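Phenol hydroxylase component phL (Pseudomonas stutzeri, PDB 3U52) probably serves as the all-helical beta subunit of a multicomponent bacterial phenol hydroxylase, pairing with the catalytic diiron alpha subunit. Local coordinates at residues His15-Phe24 / Pro28-Ile39; Phe99-Arg110 / Ala243-Glu251. One frame throughout, in Å; residues are numbered along the deposited sequence.

Interaction 1: residues His15-Phe24 / Pro28-Ile39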
loop_
_atom_site.group_PDB
_atom_site.type_symbol
_atom_site.label_atom_id
_atom_site.label_comp_id
_atom_site.label_asym_id
_atom_site.label_seq_id
_atom_site.Cartn_x
_atom_site.Cartn_y
_atom_site.Cartn_z
ATOM N N HIS D 15 24.068 -5.742 -0.994
ATOM C CA HIS D 15 22.855 -6.066 -0.255
ATOM C C HIS D 15 22.286 -5.015 0.691
ATOM O O HIS D 15 21.105 -5.073 1.026
ATOM C CB HIS D 15 23.124 -7.292 0.589
ATOM C CG HIS D 15 23.150 -8.552 -0.200
ATOM N ND1 HIS D 15 24.237 -9.396 -0.220
ATOM C CD2 HIS D 15 22.226 -9.101 -1.024
ATOM C CE1 HIS D 15 23.981 -10.419 -1.014
ATOM N NE2 HIS D 15 22.767 -10.265 -1.512
ATOM N N THR D 16 23.150 -4.146 1.223
ATOM C CA THR D 16 22.698 -3.120 2.164
ATOM C C THR D 16 23.738 -1.982 2.151
ATOM O O THR D 16 24.645 -1.986 1.279
ATOM C CB THR D 16 22.457 -3.686 3.591
ATOM O OG1 THR D 16 21.902 -2.653 4.423
ATOM C CG2 THR D 16 23.779 -4.179 4.194
ATOM N N TYR D 17 23.563 -0.998 3.044
ATOM C CA TYR D 17 24.501 0.133 3.163
ATOM C C TYR D 17 25.822 -0.278 3.815
ATOM O O TYR D 17 25.880 -1.221 4.598
ATOM C CB TYR D 17 23.856 1.277 3.952
ATOM C CG TYR D 17 22.616 1.846 3.339
ATOM C CD1 TYR D 17 21.358 1.586 3.907
ATOM C CD2 TYR D 17 22.674 2.627 2.198
ATOM C CE1 TYR D 17 20.194 2.101 3.356
ATOM C CE2 TYR D 17 21.488 3.176 1.625
ATOM C CZ TYR D 17 20.261 2.892 2.231
ATOM O OH TYR D 17 19.115 3.413 1.714
ATOM N N GLY D 18 26.908 0.437 3.506
ATOM C CA GLY D 18 28.220 0.080 4.069
ATOM C C GLY D 18 28.264 0.037 5.592
ATOM O O GLY D 18 28.849 -0.877 6.191
ATOM N N HIS D 19 27.674 1.047 6.232
ATOM C CA HIS D 19 27.656 1.102 7.683
ATOM C C HIS D 19 26.883 -0.069 8.315
ATOM O O HIS D 19 27.293 -0.599 9.365
ATOM C CB HIS D 19 27.179 2.477 8.195
ATOM C CG HIS D 19 25.843 2.883 7.686
ATOM N ND1 HIS D 19 25.659 3.545 6.490
ATOM C CD2 HIS D 19 24.614 2.732 8.229
ATOM C CE1 HIS D 19 24.370 3.782 6.320
ATOM N NE2 HIS D 19 23.714 3.293 7.362
ATOM N N ILE D 20 25.821 -0.503 7.640
ATOM C CA ILE D 20 25.074 -1.718 8.041
ATOM C C ILE D 20 25.947 -2.983 7.817
ATOM O O ILE D 20 26.017 -3.833 8.666
ATOM C CB ILE D 20 23.639 -1.810 7.371
ATOM C CG1 ILE D 20 22.795 -0.559 7.647
ATOM C CG2 ILE D 20 22.854 -3.106 7.789
ATOM C CD1 ILE D 20 22.580 -0.261 9.163
ATOM N N ALA D 21 26.636 -3.068 6.696
ATOM C CA ALA D 21 27.390 -4.264 6.365
ATOM C C ALA D 21 28.600 -4.417 7.268
ATOM O O ALA D 21 28.969 -5.546 7.621
ATOM C CB ALA D 21 27.829 -4.201 4.924
ATOM N N ARG D 22 29.220 -3.288 7.639
ATOM C CA ARG D 22 30.278 -3.289 8.666
ATOM C C ARG D 22 29.842 -3.879 9.990
ATOM O O ARG D 22 30.583 -4.630 10.612
ATOM C CB ARG D 22 30.812 -1.881 8.909
ATOM C CG ARG D 22 32.021 -1.581 8.175
ATOM C CD ARG D 22 32.303 -0.099 8.282
ATOM N NE ARG D 22 32.141 0.442 6.967
ATOM C CZ ARG D 22 31.484 1.531 6.611
ATOM N NH1 ARG D 22 30.871 2.366 7.451
ATOM N NH2 ARG D 22 31.495 1.772 5.338
ATOM N N ARG D 23 28.650 -3.526 10.427
ATOM C CA ARG D 23 28.129 -3.945 11.722
ATOM C C ARG D 23 27.516 -5.360 11.686
ATOM O O ARG D 23 27.690 -6.136 12.634
ATOM C CB ARG D 23 27.073 -2.930 12.170
ATOM C CG ARG D 23 26.615 -3.098 13.587
ATOM C CD ARG D 23 25.787 -1.902 14.045
ATOM N NE ARG D 23 26.529 -0.650 14.272
ATOM C CZ ARG D 23 27.213 -0.349 15.376
ATOM N NH1 ARG D 23 27.325 -1.208 16.376
ATOM N NH2 ARG D 23 27.788 0.839 15.479
ATOM N N PHE D 24 26.801 -5.713 10.616
ATOM C CA PHE D 24 26.109 -7.001 10.606
ATOM C C PHE D 24 26.446 -7.989 9.504
ATOM O O PHE D 24 25.843 -9.055 9.477
ATOM C CB PHE D 24 24.601 -6.795 10.573
ATOM C CG PHE D 24 24.088 -5.889 11.654
ATOM C CD1 PHE D 24 23.862 -4.535 11.390
ATOM C CD2 PHE D 24 23.772 -6.399 12.919
ATOM C CE1 PHE D 24 23.362 -3.706 12.372
ATOM C CE2 PHE D 24 23.259 -5.567 13.916
ATOM C CZ PHE D 24 23.068 -4.227 13.646
ATOM N N PRO D 28 21.253 -8.913 3.316
ATOM C CA PRO D 28 20.050 -8.062 3.453
ATOM C C PRO D 28 19.719 -7.775 4.902
ATOM O O PRO D 28 19.845 -8.657 5.765
ATOM C CB PRO D 28 18.955 -8.916 2.833
ATOM C CG PRO D 28 19.717 -9.804 1.846
ATOM C CD PRO D 28 20.982 -10.111 2.485
ATOM N N ALA D 29 19.345 -6.534 5.179
ATOM C CA ALA D 29 19.215 -6.060 6.557
ATOM C C ALA D 29 17.737 -5.881 6.906
ATOM O O ALA D 29 16.911 -5.712 6.010
ATOM C CB ALA D 29 19.935 -4.705 6.704
ATOM N N THR D 30 17.404 -5.832 8.197
ATOM C CA THR D 30 16.004 -5.574 8.555
ATOM C C THR D 30 15.676 -4.090 8.382
ATOM O O THR D 30 16.580 -3.249 8.298
ATOM C CB THR D 30 15.708 -6.002 9.972
ATOM O OG1 THR D 30 16.469 -5.191 10.859
ATOM C CG2 THR D 30 16.120 -7.471 10.194
ATOM N N ARG D 31 14.386 -3.773 8.326
ATOM C CA ARG D 31 13.940 -2.376 8.353
ATOM C C ARG D 31 14.468 -1.681 9.620
ATOM O O ARG D 31 14.960 -0.544 9.549
ATOM C CB ARG D 31 12.412 -2.271 8.242
ATOM C CG ARG D 31 11.816 -2.676 6.848
ATOM C CD ARG D 31 11.375 -1.530 5.912
ATOM N NE ARG D 31 10.965 -2.004 4.562
ATOM C CZ ARG D 31 11.536 -1.640 3.390
ATOM N NH1 ARG D 31 12.550 -0.793 3.346
ATOM N NH2 ARG D 31 11.097 -2.134 2.233
ATOM N N TYR D 32 14.378 -2.358 10.768
ATOM C CA TYR D 32 14.906 -1.809 12.027
ATOM C C TYR D 32 16.376 -1.494 11.914
ATOM O O TYR D 32 16.778 -0.416 12.323
ATOM C CB TYR D 32 14.641 -2.750 13.218
ATOM C CG TYR D 32 15.192 -2.198 14.516
ATOM C CD1 TYR D 32 14.578 -1.120 15.166
ATOM C CD2 TYR D 32 16.358 -2.702 15.065
ATOM C CE1 TYR D 32 15.118 -0.605 16.369
ATOM C CE2 TYR D 32 16.886 -2.189 16.248
ATOM C CZ TYR D 32 16.262 -1.148 16.888
ATOM O OH TYR D 32 16.826 -0.656 18.050
ATOM N N GLN D 33 17.177 -2.415 11.355
ATOM C CA GLN D 33 18.623 -2.186 11.222
ATOM C C GLN D 33 18.936 -0.979 10.343
ATOM O O GLN D 33 19.671 -0.105 10.811
ATOM C CB GLN D 33 19.404 -3.395 10.732
ATOM C CG GLN D 33 19.419 -4.551 11.774
ATOM C CD GLN D 33 19.933 -5.863 11.208
ATOM O OE1 GLN D 33 19.676 -6.192 10.069
ATOM N NE2 GLN D 33 20.616 -6.642 12.033
ATOM N N GLU D 34 18.389 -0.909 9.128
ATOM C CA GLU D 34 18.651 0.224 8.230
ATOM C C GLU D 34 18.210 1.586 8.803
ATOM O O GLU D 34 18.748 2.640 8.424
ATOM C CB GLU D 34 18.060 -0.012 6.813
ATOM C CG GLU D 34 18.748 -1.206 6.177
ATOM C CD GLU D 34 18.503 -1.420 4.677
ATOM O OE1 GLU D 34 17.449 -1.033 4.151
ATOM O OE2 GLU D 34 19.386 -2.050 4.025
ATOM N N ALA D 35 17.243 1.545 9.700
ATOM C CA ALA D 35 16.651 2.759 10.204
ATOM C C ALA D 35 17.335 3.276 11.436
ATOM O O ALA D 35 17.128 4.432 11.777
ATOM C CB ALA D 35 15.152 2.552 10.508
ATOM N N SER D 36 18.122 2.427 12.100
ATOM C CA SER D 36 18.470 2.664 13.475
ATOM C C SER D 36 19.965 2.726 13.840
ATOM O O SER D 36 20.293 3.069 14.983
ATOM C CB SER D 36 17.753 1.649 14.361
ATOM O OG SER D 36 16.353 1.724 14.154
ATOM N N TYR D 37 20.851 2.356 12.905
ATOM C CA TYR D 37 22.261 2.172 13.220
ATOM C C TYR D 37 23.119 3.093 12.394
ATOM O O TYR D 37 23.031 3.060 11.179
ATOM C CB TYR D 37 22.703 0.713 12.955
ATOM C CG TYR D 37 22.162 -0.266 13.980
ATOM C CD1 TYR D 37 20.922 -0.897 13.772
ATOM C CD2 TYR D 37 22.863 -0.532 15.160
ATOM C CE1 TYR D 37 20.408 -1.767 14.703
ATOM C CE2 TYR D 37 22.358 -1.417 16.106
ATOM C CZ TYR D 37 21.144 -2.022 15.864
ATOM O OH TYR D 37 20.636 -2.883 16.770
ATOM N N ASP D 38 23.956 3.912 13.062
ATOM C CA ASP D 38 25.025 4.721 12.389
ATOM C C ASP D 38 24.510 5.738 11.381
ATOM O O ASP D 38 25.177 6.076 10.450
ATOM C CB ASP D 38 26.026 3.807 11.690
ATOM C CG ASP D 38 26.593 2.782 12.624
ATOM O OD1 ASP D 38 27.009 3.192 13.727
ATOM O OD2 ASP D 38 26.581 1.574 12.296
ATOM N N ILE D 39 23.309 6.234 11.595
ATOM C CA ILE D 39 22.691 7.118 10.661
ATOM C C ILE D 39 22.935 8.592 11.102
ATOM O O ILE D 39 22.841 9.524 10.303
ATOM C CB ILE D 39 21.238 6.665 10.630
ATOM C CG1 ILE D 39 20.809 6.334 9.223
ATOM C CG2 ILE D 39 20.324 7.443 11.487
ATOM C CD1 ILE D 39 20.992 4.896 8.997
HETATM O O HOH W 1 19.096 -4.564 3.024
HETATM O O HOH W 2 28.878 0.716 11.257
#
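Phe24 drives its edge into the face of Tyr37 in a T-shaped pair, CZ over the ring centre, with centroids 4.9 Å apart and planes at 82°. The Gln33 amide covers one face of Phe24, its NE2 3.3 Å from Phe24 CD2, while OE1 takes the Thr30 N-H in the capping box that starts helix 31-36. Ile20 packs beside this pair, CG2 on Ala29 CB (3.5 Å) and CD1 against Gln33 O and the Tyr37 side chain. This is the tight part.

Next to it Arg23 grips Asp38 side-on with two nitrogens. The bend at chi3 (-72°) swings the guanidinium round so that NE meets Asp38 OD2, which lies in the guanidinium plane, at 3.0 Å and nearly straight (171°). Asp69 and Lys42 extend this pair into a charge network.

The other end is looser: Pro28 is exposed, and its CD rides over one face of the His15 ring, 3.8 Å from His15 CG. Between the two zones, Thr16 OG1 donates to the anti lone pair of Glu34 OE2 at 2.6 Å, and a water joins that oxygen to His15 O and Ala29 N. Glu34 OE1 bonds a polar side chain of another protein's chain. So Glu34, two bonds on one oxygen and a third on the other, is probably ionised, tying the N-terminal turns together where a partner subunit docks.

Interaction 2: residues Phe99-Arg110 / Ala243-Glu251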
loop_
_atom_site.group_PDB
_atom_site.type_symbol
_atom_site.label_atom_id
_atom_site.label_comp_id
_atom_site.label_asym_id
_atom_site.label_seq_id
_atom_site.Cartn_x
_atom_site.Cartn_y
_atom_site.Cartn_z
ATOM N N PHE D 99 -13.313 4.863 25.993
ATOM C CA PHE D 99 -13.729 6.243 26.330
ATOM C C PHE D 99 -15.131 6.606 25.841
ATOM O O PHE D 99 -15.911 7.198 26.580
ATOM C CB PHE D 99 -12.658 7.296 25.874
ATOM C CG PHE D 99 -11.587 7.512 26.888
ATOM C CD1 PHE D 99 -10.530 6.624 26.999
ATOM C CD2 PHE D 99 -11.695 8.564 27.801
ATOM C CE1 PHE D 99 -9.555 6.783 27.982
ATOM C CE2 PHE D 99 -10.736 8.728 28.803
ATOM C CZ PHE D 99 -9.668 7.847 28.898
ATOM N N GLY D 100 -15.449 6.271 24.597
ATOM C CA GLY D 100 -16.790 6.540 24.053
ATOM C C GLY D 100 -17.887 5.797 24.816
ATOM O O GLY D 100 -18.926 6.356 25.076
ATOM N N PHE D 101 -17.631 4.542 25.157
ATOM C CA PHE D 101 -18.525 3.688 25.948
ATOM C C PHE D 101 -18.789 4.262 27.362
ATOM O O PHE D 101 -19.914 4.293 27.808
ATOM C CB PHE D 101 -17.856 2.326 26.020
ATOM C CG PHE D 101 -18.638 1.265 26.717
ATOM C CD1 PHE D 101 -19.555 0.471 26.008
ATOM C CD2 PHE D 101 -18.397 0.978 28.052
ATOM C CE1 PHE D 101 -20.233 -0.567 26.648
ATOM C CE2 PHE D 101 -19.080 -0.042 28.699
ATOM C CZ PHE D 101 -19.983 -0.823 28.000
ATOM N N CYS D 102 -17.750 4.726 28.059
ATOM C CA CYS D 102 -17.922 5.293 29.401
ATOM C C CYS D 102 -18.667 6.629 29.325
ATOM O O CYS D 102 -19.525 6.909 30.151
ATOM C CB CYS D 102 -16.579 5.443 30.113
ATOM S SG CYS D 102 -15.759 3.852 30.464
ATOM N N GLU D 103 -18.346 7.423 28.306
ATOM C CA GLU D 103 -18.979 8.695 28.062
ATOM C C GLU D 103 -20.471 8.513 27.699
ATOM O O GLU D 103 -21.313 9.148 28.323
ATOM C CB GLU D 103 -18.197 9.491 26.994
ATOM C CG GLU D 103 -18.913 10.680 26.338
ATOM C CD GLU D 103 -18.978 11.910 27.221
ATOM O OE1 GLU D 103 -18.420 12.967 26.834
ATOM O OE2 GLU D 103 -19.594 11.826 28.310
ATOM N N LYS D 104 -20.781 7.634 26.738
ATOM C CA LYS D 104 -22.181 7.368 26.331
ATOM C C LYS D 104 -23.045 6.767 27.445
ATOM O O LYS D 104 -24.249 7.004 27.471
ATOM C CB LYS D 104 -22.268 6.459 25.080
ATOM C CG LYS D 104 -21.837 7.144 23.802
ATOM C CD LYS D 104 -21.908 6.235 22.549
ATOM C CE LYS D 104 -21.158 6.896 21.348
ATOM N NZ LYS D 104 -21.928 6.805 20.042
ATOM N N ARG D 105 -22.436 5.991 28.340
ATOM C CA ARG D 105 -23.149 5.315 29.413
ATOM C C ARG D 105 -23.079 6.018 30.782
ATOM O O ARG D 105 -23.619 5.509 31.777
ATOM C CB ARG D 105 -22.629 3.894 29.534
ATOM C CG ARG D 105 -23.100 3.070 28.386
ATOM C CD ARG D 105 -22.589 1.680 28.440
ATOM N NE ARG D 105 -23.356 0.944 27.462
ATOM C CZ ARG D 105 -24.236 -0.009 27.738
ATOM N NH1 ARG D 105 -24.458 -0.435 28.978
ATOM N NH2 ARG D 105 -24.865 -0.555 26.737
ATOM N N ASN D 106 -22.409 7.170 30.824
ATOM C CA ASN D 106 -22.274 7.957 32.030
ATOM C C ASN D 106 -21.702 7.179 33.179
ATOM O O ASN D 106 -22.119 7.342 34.323
ATOM C CB ASN D 106 -23.615 8.571 32.428
ATOM C CG ASN D 106 -24.198 9.399 31.328
ATOM O OD1 ASN D 106 -23.564 10.312 30.796
ATOM N ND2 ASN D 106 -25.418 9.095 30.982
ATOM N N LEU D 107 -20.714 6.352 32.874
ATOM C CA LEU D 107 -20.109 5.512 33.886
ATOM C C LEU D 107 -19.351 6.324 34.955
ATOM O O LEU D 107 -19.284 5.908 36.104
ATOM C CB LEU D 107 -19.231 4.433 33.230
ATOM C CG LEU D 107 -20.004 3.494 32.277
ATOM C CD1 LEU D 107 -19.123 2.354 31.764
ATOM C CD2 LEU D 107 -21.232 2.902 32.991
ATOM N N LEU D 108 -18.815 7.482 34.571
ATOM C CA LEU D 108 -18.078 8.352 35.494
ATOM C C LEU D 108 -18.942 9.434 36.100
ATOM O O LEU D 108 -18.791 9.737 37.279
ATOM C CB LEU D 108 -16.885 9.006 34.813
ATOM C CG LEU D 108 -15.744 8.080 34.383
ATOM C CD1 LEU D 108 -14.489 8.922 34.133
ATOM C CD2 LEU D 108 -15.457 6.986 35.400
ATOM N N THR D 109 -19.839 10.011 35.306
ATOM C CA THR D 109 -20.703 11.083 35.793
ATOM C C THR D 109 -21.796 10.558 36.743
ATOM O O THR D 109 -22.267 11.298 37.601
ATOM C CB THR D 109 -21.345 11.898 34.662
ATOM O OG1 THR D 109 -22.044 10.999 33.801
ATOM C CG2 THR D 109 -20.312 12.643 33.855
ATOM N N ARG D 110 -22.172 9.287 36.621
ATOM C CA ARG D 110 -23.112 8.682 37.577
ATOM C C ARG D 110 -22.517 8.337 38.958
ATOM O O ARG D 110 -23.266 7.941 39.874
ATOM C CB ARG D 110 -23.769 7.435 36.998
ATOM C CG ARG D 110 -23.051 6.157 37.363
ATOM C CD ARG D 110 -23.745 5.025 36.639
ATOM N NE ARG D 110 -23.145 3.717 36.880
ATOM C CZ ARG D 110 -23.395 2.651 36.122
ATOM N NH1 ARG D 110 -24.219 2.754 35.076
ATOM N NH2 ARG D 110 -22.815 1.498 36.395
ATOM N N ALA D 243 -15.407 2.544 42.146
ATOM C CA ALA D 243 -14.869 3.223 40.958
ATOM C C ALA D 243 -14.307 2.249 39.916
ATOM O O ALA D 243 -13.502 2.634 39.062
ATOM C CB ALA D 243 -13.819 4.228 41.379
ATOM N N GLU D 244 -14.728 0.992 40.009
ATOM C CA GLU D 244 -14.237 -0.120 39.192
ATOM C C GLU D 244 -14.201 0.204 37.675
ATOM O O GLU D 244 -13.289 -0.214 36.983
ATOM C CB GLU D 244 -15.079 -1.392 39.500
ATOM C CG GLU D 244 -14.590 -2.718 38.853
ATOM C CD GLU D 244 -15.721 -3.818 38.668
ATOM O OE1 GLU D 244 -16.529 -4.048 39.618
ATOM O OE2 GLU D 244 -15.780 -4.460 37.562
ATOM N N ASP D 245 -15.182 0.964 37.174
ATOM C CA ASP D 245 -15.252 1.271 35.732
ATOM C C ASP D 245 -14.054 2.065 35.154
ATOM O O ASP D 245 -13.771 1.967 33.984
ATOM C CB ASP D 245 -16.597 1.915 35.367
ATOM C CG ASP D 245 -17.801 0.940 35.584
ATOM O OD1 ASP D 245 -17.572 -0.263 35.808
ATOM O OD2 ASP D 245 -18.974 1.378 35.522
ATOM N N VAL D 246 -13.324 2.809 35.971
ATOM C CA VAL D 246 -12.103 3.473 35.465
ATOM C C VAL D 246 -11.017 2.498 35.002
ATOM O O VAL D 246 -10.135 2.905 34.290
ATOM C CB VAL D 246 -11.462 4.491 36.472
ATOM C CG1 VAL D 246 -12.517 5.418 37.032
ATOM C CG2 VAL D 246 -10.747 3.759 37.560
ATOM N N SER D 247 -11.083 1.229 35.394
ATOM C CA SER D 247 -10.152 0.198 34.914
ATOM C C SER D 247 -10.106 0.054 33.391
ATOM O O SER D 247 -9.083 -0.288 32.823
ATOM C CB SER D 247 -10.528 -1.172 35.454
ATOM O OG SER D 247 -10.118 -1.347 36.780
ATOM N N MET D 248 -11.239 0.242 32.740
ATOM C CA MET D 248 -11.255 0.080 31.313
ATOM C C MET D 248 -10.587 1.279 30.674
ATOM O O MET D 248 -10.064 1.177 29.553
ATOM C CB MET D 248 -12.682 -0.162 30.780
ATOM C CG MET D 248 -13.668 0.994 30.935
ATOM S SD MET D 248 -15.338 0.522 30.277
ATOM C CE MET D 248 -16.020 -0.458 31.599
ATOM N N LEU D 249 -10.562 2.402 31.391
ATOM C CA LEU D 249 -9.870 3.609 30.888
ATOM C C LEU D 249 -8.358 3.591 31.069
ATOM O O LEU D 249 -7.644 4.313 30.403
ATOM C CB LEU D 249 -10.502 4.870 31.473
ATOM C CG LEU D 249 -12.027 4.944 31.300
ATOM C CD1 LEU D 249 -12.560 6.224 31.947
ATOM C CD2 LEU D 249 -12.401 4.908 29.794
ATOM N N THR D 250 -7.853 2.736 31.943
ATOM C CA THR D 250 -6.426 2.725 32.236
ATOM C C THR D 250 -5.780 1.469 31.691
ATOM O O THR D 250 -4.645 1.139 32.046
ATOM C CB THR D 250 -6.199 2.826 33.766
ATOM O OG1 THR D 250 -6.947 1.787 34.388
ATOM C CG2 THR D 250 -6.720 4.200 34.313
ATOM N N GLU D 251 -6.491 0.734 30.830
ATOM C CA GLU D 251 -5.905 -0.494 30.320
ATOM C C GLU D 251 -4.764 -0.120 29.361
ATOM O O GLU D 251 -3.784 -0.821 29.258
ATOM C CB GLU D 251 -6.973 -1.394 29.636
ATOM C CG GLU D 251 -6.492 -2.839 29.242
ATOM C CD GLU D 251 -6.165 -3.804 30.414
ATOM O OE1 GLU D 251 -6.521 -3.558 31.594
ATOM O OE2 GLU D 251 -5.552 -4.852 30.134
HETATM O O HOH W 3 -19.575 3.476 37.095
#
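Phe99 lies flat against Leu249: Leu249 CD2 sits almost over the ring centre, 3.8 Å from Phe99 CD1, a CH-pi contact. The same ring also meets Arg169 and Tyr166 of helix 147-175, so it joins Leu249 to that helix.

Two residues on, Phe101 receives the thioether of Met248 obliquely, SD 3.8 Å from CD2, a Met-aromatic contact. Met248 gets there with CG placed between its backbone N and carbonyl carbon (chi1 66°), and a bend at chi3 carries CE on toward Leu107. Cys102 points into the middle of the interface. Its SG touches Met248 SD at 3.4 Å and Leu249 CD2 at 3.6 Å, wedged between the two neighbouring side chains.

Helix 81-105 then stops in a Schellman motif. Asn106 takes positive phi, and Leu107 N bonds back to Cys102 O. The turn brings Leu107 across Asp245, CD2 3.7 Å from OD2, and a water that donates to both Leu107 O and Asp245 OD2 supplies the polar link. Leu108 meets Leu249 tip to tip and crosses Val246, Leu108 CD2 3.7 Å from Val246 CG1. Last comes Arg110, whose NH2 stands 3.9 Å from Asp245 OD2 in a long ion pair. That oxygen lies well out of the guanidinium plane, so the attraction is one of charge alone.

No direct hydrogen bond crosses; the join is made of apolar groups and sulfur. Glu244 pairs with Arg110 of the second subunit, and Arg105 with Asp235 of that subunit, so the contact borders the dimer interface. The whole is a Schellman-capped helix end packed on the connection, a type I turn and a weakly bonded helical turn, between helices 211-240 and 251-274, within the helical bundle of the methane/phenol/alkene hydroxylase family.

How the interactions relate
Interaction 1 closes before interaction 2 opens along the chain, and the two do not touch: their centres are 46 Å apart and their nearest atoms about 23 Å. Helices 31-36 and 81-105 are consecutive, so the chain leaves the small N-terminal helix pair and, after a long stretch without a helix, enters the long helix on whose far end interaction 2 is built. Both also lean on helix 147-175, interaction 1 at its beginning through Thr147, Thr148 and Gln151, interaction 2 further along through Ile170 and Met173. Their outward sides differ. Interaction 1 borders a different protein of the six-chain assembly, interaction 2 the second copy of this one.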